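Putative S-adenosylmethionine-dependent methyltransferase (Bacteroides thetaiotaomicron, PDB 1WYZ) is probably a methyltransferase that uses S-adenosylmethionine, resembling the RsmI-like enzymes. Local coordinates at residues 3-8 with 102-107; 75-80 with 106-111; 153-158 with 179-184. All coordinates share one frame; numbering follows the deposited sequence.

Interaction 1 (3-8 with 102-107); sequences TALYLL and ADVVAI
Strand 5-8 passes beneath helix 100-110, with Leu5 and Val105 nearest in the backbones at 8.1 Å from CA to CA, a spacing bridged by side chains alone. The helix belongs to a beta-alpha-beta crossover: it links the parallel strands 86-89 and 115-117, which flank strand 5-8 in the sheet, so the connection passes over the strand between them. This is the layered alpha/beta build of the N-terminal domain, consistent with an RsmI-like methyltransferase. The two faces of the strand serve different layers. Leu5 and Leu7, two residues apart, rise toward the helix, whereas Tyr6 and Leu8 go to the other face and pack on helix 24-29. Leu5 extends from the strand with CG opposite its backbone N (chi1 180°) and presents CD2 to CG1 of Val104 at 3.9 Å, the two side chains crossing at about a right angle. Leu7 instead folds CG beside its own backbone N (chi1 -89°), and both of its methyls reach CG2 of Val105, the branch beside the valine's own backbone N. The nearer is CD2, at 3.6 Å from Val105 CG2. Only carbon atoms meet, all four residues are buried, and the two segments together hide 143 Å² from each other. Val115 of the neighbouring strand touches both Leu7 and Val105, and Met129 and Ala130 of the second subunit pack on the same two residues, so this end of the contact also faces the dimer interface. Between the two leucines the strand's apolar surface is continuous: Leu7 CD1 lies 4.2 Å from Leu5 CD2, and the same CD1 lies 3.8 Å from Val105 CG2.

Interaction 2 (75-80 with 106-111); sequences GYLKPL and AIAQRQ
Helices 70-81 and 100-110 pack against each other, nearest at Leu77 and Ala108, whose CA atoms are 7.4 Å apart, a close approach consistent with the small alanine side chain. Both segments change their backbone course here. In the first, Pro79 has no N-H to give to the preceding turn, and helix 70-81 is kinked at residues 79 and 80. In the second, the helix ends, and Gln111 is the first residue to leave helical angles, although its N still bonds to Ile107 O at 3.1 Å. This is helix-to-helix packing on one side of the parallel alpha/beta sheet, and Leu77 projects into it. One methyl does nearly all the touching: Leu77 CD2 meets the backbone of Ala108, 3.7 Å from its CA, and the alanine CB at 3.8 Å. Toward the preceding residue the same CD2 reaches Ile107 CG2 at 3.8 Å. The isoleucine places this branch opposite its backbone N, which brings it to the leucine. Near the helix end, Gln111 closes the contact with an extended side chain that crosses Leu77 obliquely; its OE1 lies 3.4 Å from Leu77 CD2, a van der Waals touch between an amide oxygen and a methyl. The amide also has a weak hydrogen bond from NE2 to Ser74 OG, a weak link from the end of helix 100-110 to helix 70-81. Ile107 continues along that helix onto Pro70 and Ile73, and Leu113 in the following loop covers Leu77 and Leu80. Below, Leu80 and Ala108 both rest on Leu5 of strand 5-8, so the groove between the two helices is floored by the sheet, while Gly132 and Ile208 of the second subunit pack against Ala106 and Gln109.

Interaction 3 (153-158 with 179-184); sequences KKLKTL and HKMIED
Leu155 on helix 150-165 carries the contact with Met181 and Asp184 of helix 178-188. Its CB points at the other helix but does not yet touch it, standing 5.5 Å from Met181 CE. CG, set beside the backbone N (chi1 -63°), comes to 4.1 Å from that same CE, and the fork beyond it does the work. CD1 lies 3.5 Å from Met181 CE and also packs against the backbone of the next turn, 3.8 Å from Asp184 O and 4.0 Å from Asp184 CB. CD2, the second branch, reaches Met181 CE at 3.7 Å, so the methionine methyl faces the leucine fork and the two side chains meet tip to tip. Met181, present as selenomethionine, starts off across the line between the helices; bends at chi2 (71°) and chi3 (-90°) turn its terminal methyl back to the leucine. Phe171 of strand 168-173 touches both residues from the sheet. Helix 150-165 joins strands 138-143 and 168-173, adjacent and parallel, in a beta-alpha-beta unit of the C-terminal domain, and helix 178-188 follows directly after the second strand. Asp184 divides its roles: CB joins the apolar patch, while its carboxylate turns off to a salt bridge with Arg151 and another with Lys180, NZ to OD1 at 3.3 Å. Between the two segments the contact is therefore made by van der Waals packing, carbon on carbon except where CD1 rests on a backbone oxygen, and the Asp184 carboxylate at its margin pairs with Arg151 and Lys180 instead of entering the greasy centre.

Overall arrangement
Interactions 1 and 2 form one neighbourhood of the N-terminal domain, their centres about 7 Å apart. Helix 100-110 serves both, meeting a strand beneath it in the first and a helix beside it in the second, and Val104 of the first packs on Leu77 of the second. The first is wholly buried and purely aliphatic; the second opens toward the surface, where an amide lies at its rim. Both lie by the second subunit. Interaction 3 belongs to the other domain, with centres 34 and 39 Å from those of interactions 1 and 2. It too pairs helices through a leucine, but salt bridges edge its buried apolar middle, and no other chain touches it.

Interaction 1 (3-8 with 102-107)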
# COMPACT_ATOMS: atom_id res chain seq x y z
N THR A 3 -19.32 1.37 14.55
CA THR A 3 -20.35 0.92 13.63
C THR A 3 -19.98 1.36 12.22
O THR A 3 -20.12 2.53 11.86
CB THR A 3 -21.74 1.48 14.03
OG1 THR A 3 -22.68 1.22 12.98
CG2 THR A 3 -21.66 2.97 14.30
N ALA A 4 -19.48 0.41 11.43
CA ALA A 4 -19.05 0.69 10.07
C ALA A 4 -18.63 -0.58 9.32
O ALA A 4 -18.71 -1.69 9.86
CB ALA A 4 -17.88 1.67 10.09
N LEU A 5 -18.20 -0.41 8.07
CA LEU A 5 -17.73 -1.50 7.24
C LEU A 5 -16.21 -1.53 7.31
O LEU A 5 -15.52 -0.73 6.66
CB LEU A 5 -18.19 -1.32 5.78
CG LEU A 5 -17.76 -2.41 4.77
CD1 LEU A 5 -18.45 -3.73 5.10
CD2 LEU A 5 -18.12 -1.98 3.35
N TYR A 6 -15.69 -2.44 8.13
CA TYR A 6 -14.26 -2.61 8.32
C TYR A 6 -13.68 -3.51 7.22
O TYR A 6 -14.10 -4.65 7.06
CB TYR A 6 -14.01 -3.25 9.68
CG TYR A 6 -14.14 -2.30 10.86
CD1 TYR A 6 -13.05 -1.53 11.28
CD2 TYR A 6 -15.32 -2.21 11.58
CE1 TYR A 6 -13.14 -0.71 12.40
CE2 TYR A 6 -15.42 -1.39 12.71
CZ TYR A 6 -14.32 -0.64 13.11
OH TYR A 6 -14.39 0.16 14.24
N LEU A 7 -12.73 -2.98 6.46
CA LEU A 7 -12.07 -3.73 5.40
C LEU A 7 -10.93 -4.52 6.03
O LEU A 7 -9.87 -3.97 6.29
CB LEU A 7 -11.53 -2.77 4.35
CG LEU A 7 -12.48 -2.38 3.21
CD1 LEU A 7 -13.93 -2.56 3.62
CD2 LEU A 7 -12.19 -0.94 2.79
N LEU A 8 -11.16 -5.81 6.27
CA LEU A 8 -10.17 -6.68 6.93
C LEU A 8 -9.08 -7.40 6.11
O LEU A 8 -9.38 -8.25 5.28
CB LEU A 8 -10.92 -7.75 7.74
CG LEU A 8 -12.05 -7.23 8.63
CD1 LEU A 8 -12.69 -8.40 9.34
CD2 LEU A 8 -11.48 -6.22 9.62
N ALA A 102 -13.67 -4.25 -3.68
CA ALA A 102 -13.71 -2.89 -4.20
C ALA A 102 -15.15 -2.50 -4.53
O ALA A 102 -15.57 -1.36 -4.28
CB ALA A 102 -12.82 -2.76 -5.44
N ASP A 103 -15.89 -3.45 -5.09
CA ASP A 103 -17.29 -3.24 -5.47
C ASP A 103 -18.19 -3.05 -4.26
O ASP A 103 -19.22 -2.38 -4.34
CB ASP A 103 -17.82 -4.43 -6.28
CG ASP A 103 -17.22 -4.51 -7.66
OD1 ASP A 103 -16.06 -4.96 -7.79
OD2 ASP A 103 -17.92 -4.10 -8.62
N VAL A 104 -17.82 -3.67 -3.15
CA VAL A 104 -18.62 -3.55 -1.95
C VAL A 104 -18.43 -2.17 -1.32
O VAL A 104 -19.39 -1.57 -0.83
CB VAL A 104 -18.27 -4.64 -0.93
CG1 VAL A 104 -19.00 -4.39 0.37
CG2 VAL A 104 -18.65 -5.99 -1.51
N VAL A 105 -17.20 -1.68 -1.34
CA VAL A 105 -16.91 -0.38 -0.79
C VAL A 105 -17.60 0.67 -1.66
O VAL A 105 -18.17 1.63 -1.15
CB VAL A 105 -15.39 -0.13 -0.77
CG1 VAL A 105 -15.08 1.31 -0.33
CG2 VAL A 105 -14.72 -1.16 0.17
N ALA A 106 -17.56 0.45 -2.97
CA ALA A 106 -18.18 1.37 -3.92
C ALA A 106 -19.69 1.50 -3.63
O ALA A 106 -20.23 2.61 -3.59
CB ALA A 106 -17.94 0.89 -5.36
N ILE A 107 -20.36 0.38 -3.43
CA ILE A 107 -21.78 0.44 -3.12
C ILE A 107 -21.96 1.12 -1.75
O ILE A 107 -22.83 1.98 -1.59
CB ILE A 107 -22.42 -0.97 -3.06
CG1 ILE A 107 -22.39 -1.62 -4.44
CG2 ILE A 107 -23.84 -0.86 -2.54
CD1 ILE A 107 -23.42 -2.62 -4.77

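Interaction 2 (75-80 with 106-111)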
# COMPACT_ATOMS: atom_id res chain seq x y z
N GLY A 75 -28.16 -5.48 -0.41
CA GLY A 75 -28.85 -6.33 0.53
C GLY A 75 -27.87 -6.83 1.57
O GLY A 75 -28.19 -6.96 2.75
N TYR A 76 -26.65 -7.12 1.13
CA TYR A 76 -25.62 -7.60 2.04
C TYR A 76 -25.27 -6.54 3.09
O TYR A 76 -24.87 -6.88 4.20
CB TYR A 76 -24.35 -7.96 1.28
CG TYR A 76 -24.50 -9.11 0.31
CD1 TYR A 76 -25.42 -10.13 0.53
CD2 TYR A 76 -23.65 -9.21 -0.79
CE1 TYR A 76 -25.50 -11.22 -0.33
CE2 TYR A 76 -23.72 -10.30 -1.65
CZ TYR A 76 -24.65 -11.30 -1.42
OH TYR A 76 -24.71 -12.37 -2.28
N LEU A 77 -25.39 -5.27 2.71
CA LEU A 77 -25.08 -4.15 3.59
C LEU A 77 -26.16 -3.82 4.62
O LEU A 77 -25.92 -3.06 5.56
CB LEU A 77 -24.78 -2.90 2.76
CG LEU A 77 -23.37 -2.67 2.21
CD1 LEU A 77 -22.84 -3.91 1.56
CD2 LEU A 77 -23.40 -1.52 1.22
N LYS A 78 -27.35 -4.40 4.43
CA LYS A 78 -28.48 -4.15 5.32
C LYS A 78 -28.15 -4.18 6.80
O LYS A 78 -28.63 -3.35 7.57
CB LYS A 78 -29.62 -5.13 5.01
CG LYS A 78 -30.24 -4.92 3.66
CD LYS A 78 -31.47 -5.78 3.46
CE LYS A 78 -32.08 -5.49 2.09
NZ LYS A 78 -33.33 -6.25 1.83
N PRO A 79 -27.34 -5.16 7.24
CA PRO A 79 -27.03 -5.16 8.67
C PRO A 79 -26.31 -3.87 9.05
O PRO A 79 -26.61 -3.25 10.07
CB PRO A 79 -26.16 -6.40 8.82
CG PRO A 79 -26.80 -7.34 7.84
CD PRO A 79 -26.98 -6.45 6.62
N LEU A 80 -25.36 -3.45 8.20
CA LEU A 80 -24.61 -2.22 8.45
C LEU A 80 -25.57 -1.03 8.48
O LEU A 80 -25.47 -0.15 9.34
CB LEU A 80 -23.54 -2.01 7.37
CG LEU A 80 -22.77 -0.70 7.51
CD1 LEU A 80 -22.33 -0.52 8.95
CD2 LEU A 80 -21.58 -0.70 6.59
N ALA A 106 -17.56 0.45 -2.97
CA ALA A 106 -18.18 1.37 -3.92
C ALA A 106 -19.69 1.50 -3.63
O ALA A 106 -20.23 2.61 -3.59
CB ALA A 106 -17.94 0.89 -5.36
N ILE A 107 -20.36 0.38 -3.43
CA ILE A 107 -21.78 0.44 -3.12
C ILE A 107 -21.96 1.12 -1.75
O ILE A 107 -22.83 1.98 -1.59
CB ILE A 107 -22.42 -0.97 -3.06
CG1 ILE A 107 -22.39 -1.62 -4.44
CG2 ILE A 107 -23.84 -0.86 -2.54
CD1 ILE A 107 -23.42 -2.62 -4.77
N ALA A 108 -21.11 0.75 -0.79
CA ALA A 108 -21.19 1.31 0.56
C ALA A 108 -20.96 2.83 0.61
O ALA A 108 -21.64 3.52 1.36
CB ALA A 108 -20.21 0.61 1.50
N GLN A 109 -20.02 3.33 -0.20
CA GLN A 109 -19.74 4.77 -0.25
C GLN A 109 -20.94 5.47 -0.84
O GLN A 109 -21.31 6.56 -0.41
CB GLN A 109 -18.50 5.06 -1.12
CG GLN A 109 -17.15 4.83 -0.43
CD GLN A 109 -16.89 5.81 0.72
OE1 GLN A 109 -15.83 5.79 1.33
NE2 GLN A 109 -17.87 6.67 1.01
N ARG A 110 -21.55 4.81 -1.82
CA ARG A 110 -22.72 5.33 -2.51
C ARG A 110 -23.88 5.52 -1.53
O ARG A 110 -24.68 6.45 -1.67
CB ARG A 110 -23.12 4.37 -3.63
CG ARG A 110 -24.08 4.94 -4.66
CD ARG A 110 -24.22 3.96 -5.81
NE ARG A 110 -25.04 4.48 -6.91
CZ ARG A 110 -25.44 3.74 -7.94
NH1 ARG A 110 -25.10 2.46 -8.00
NH2 ARG A 110 -26.17 4.28 -8.90
N GLN A 111 -23.96 4.64 -0.54
CA GLN A 111 -25.01 4.74 0.46
C GLN A 111 -24.51 5.52 1.66
O GLN A 111 -25.12 5.53 2.72
CB GLN A 111 -25.48 3.35 0.88
CG GLN A 111 -26.04 2.57 -0.30
CD GLN A 111 -26.69 1.27 0.12
OE1 GLN A 111 -26.09 0.46 0.81
NE2 GLN A 111 -27.93 1.06 -0.31

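Interaction 3 (153-158 with 179-184)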
# COMPACT_ATOMS: atom_id res chain seq x y z
N LYS A 153 4.53 -4.25 -25.92
CA LYS A 153 4.04 -2.89 -26.05
C LYS A 153 3.89 -2.31 -24.66
O LYS A 153 4.37 -1.22 -24.37
CB LYS A 153 2.68 -2.84 -26.76
CG LYS A 153 2.74 -2.93 -28.29
CD LYS A 153 1.41 -2.51 -28.91
CE LYS A 153 1.09 -1.04 -28.66
NZ LYS A 153 2.00 -0.12 -29.41
N LYS A 154 3.21 -3.07 -23.80
CA LYS A 154 2.96 -2.64 -22.43
C LYS A 154 4.25 -2.36 -21.67
O LYS A 154 4.43 -1.26 -21.14
CB LYS A 154 2.12 -3.70 -21.71
CG LYS A 154 1.48 -3.23 -20.41
CD LYS A 154 0.66 -1.97 -20.63
CE LYS A 154 -0.26 -1.72 -19.46
NZ LYS A 154 0.51 -1.71 -18.19
N LEU A 155 5.16 -3.33 -21.62
CA LEU A 155 6.44 -3.16 -20.93
C LEU A 155 7.15 -1.92 -21.44
O LEU A 155 7.69 -1.12 -20.67
CB LEU A 155 7.35 -4.38 -21.15
CG LEU A 155 6.89 -5.74 -20.61
CD1 LEU A 155 7.71 -6.87 -21.25
CD2 LEU A 155 7.02 -5.75 -19.10
N LYS A 156 7.13 -1.75 -22.76
CA LYS A 156 7.78 -0.62 -23.41
C LYS A 156 7.18 0.73 -22.97
O LYS A 156 7.91 1.70 -22.76
CB LYS A 156 7.67 -0.78 -24.93
CG LYS A 156 8.81 -0.18 -25.72
CD LYS A 156 10.10 -0.99 -25.55
CE LYS A 156 11.22 -0.41 -26.41
NZ LYS A 156 12.53 -1.09 -26.16
N THR A 157 5.85 0.77 -22.82
CA THR A 157 5.15 1.98 -22.42
C THR A 157 5.37 2.27 -20.95
O THR A 157 5.59 3.41 -20.55
CB THR A 157 3.62 1.88 -22.68
OG1 THR A 157 3.38 1.50 -24.04
CG2 THR A 157 2.95 3.22 -22.43
N LEU A 158 5.31 1.22 -20.13
CA LEU A 158 5.53 1.39 -18.70
C LEU A 158 6.91 2.02 -18.53
O LEU A 158 7.06 3.05 -17.86
CB LEU A 158 5.50 0.04 -17.99
CG LEU A 158 4.26 -0.38 -17.20
CD1 LEU A 158 2.98 0.12 -17.86
CD2 LEU A 158 4.24 -1.90 -17.12
N HIS A 179 8.99 -17.15 -15.02
CA HIS A 179 10.22 -17.17 -15.79
C HIS A 179 10.04 -16.63 -17.20
O HIS A 179 10.96 -16.05 -17.77
CB HIS A 179 10.81 -18.57 -15.83
CG HIS A 179 12.28 -18.61 -15.53
ND1 HIS A 179 12.78 -18.51 -14.25
CD2 HIS A 179 13.35 -18.69 -16.35
CE1 HIS A 179 14.10 -18.52 -14.30
NE2 HIS A 179 14.47 -18.62 -15.56
N LYS A 180 8.86 -16.82 -17.78
CA LYS A 180 8.62 -16.33 -19.13
C LYS A 180 8.56 -14.80 -19.12
O LYS A 180 8.87 -14.16 -20.12
CB LYS A 180 7.32 -16.91 -19.70
CG LYS A 180 7.08 -16.55 -21.17
CD LYS A 180 8.18 -17.09 -22.08
CE LYS A 180 7.93 -16.72 -23.54
NZ LYS A 180 8.03 -15.26 -23.77
N MSE A 181 8.15 -14.24 -17.99
CA MSE A 181 8.06 -12.79 -17.85
C MSE A 181 9.46 -12.17 -17.76
O MSE A 181 9.76 -11.25 -18.52
CB MSE A 181 7.24 -12.41 -16.61
CG MSE A 181 7.20 -10.91 -16.33
SE MSE A 181 6.14 -9.85 -17.60
CE MSE A 181 7.49 -9.41 -18.90
N ILE A 182 10.31 -12.66 -16.86
CA ILE A 182 11.65 -12.10 -16.75
C ILE A 182 12.33 -12.13 -18.12
O ILE A 182 13.06 -11.20 -18.48
CB ILE A 182 12.53 -12.84 -15.69
CG1 ILE A 182 12.57 -14.35 -15.98
CG2 ILE A 182 12.00 -12.57 -14.29
CD1 ILE A 182 13.62 -14.77 -16.99
N GLU A 183 12.08 -13.19 -18.88
CA GLU A 183 12.66 -13.31 -20.22
C GLU A 183 12.15 -12.14 -21.04
O GLU A 183 12.91 -11.51 -21.77
CB GLU A 183 12.26 -14.63 -20.88
CG GLU A 183 12.64 -14.75 -22.35
CD GLU A 183 14.14 -14.93 -22.58
OE1 GLU A 183 14.93 -14.48 -21.72
OE2 GLU A 183 14.51 -15.51 -23.63
N ASP A 184 10.85 -11.85 -20.92
CA ASP A 184 10.26 -10.74 -21.67
C ASP A 184 10.77 -9.36 -21.25
O ASP A 184 11.00 -8.49 -22.11
CB ASP A 184 8.73 -10.77 -21.56
CG ASP A 184 8.11 -11.83 -22.44
OD1 ASP A 184 8.55 -12.00 -23.59
OD2 ASP A 184 7.16 -12.50 -21.97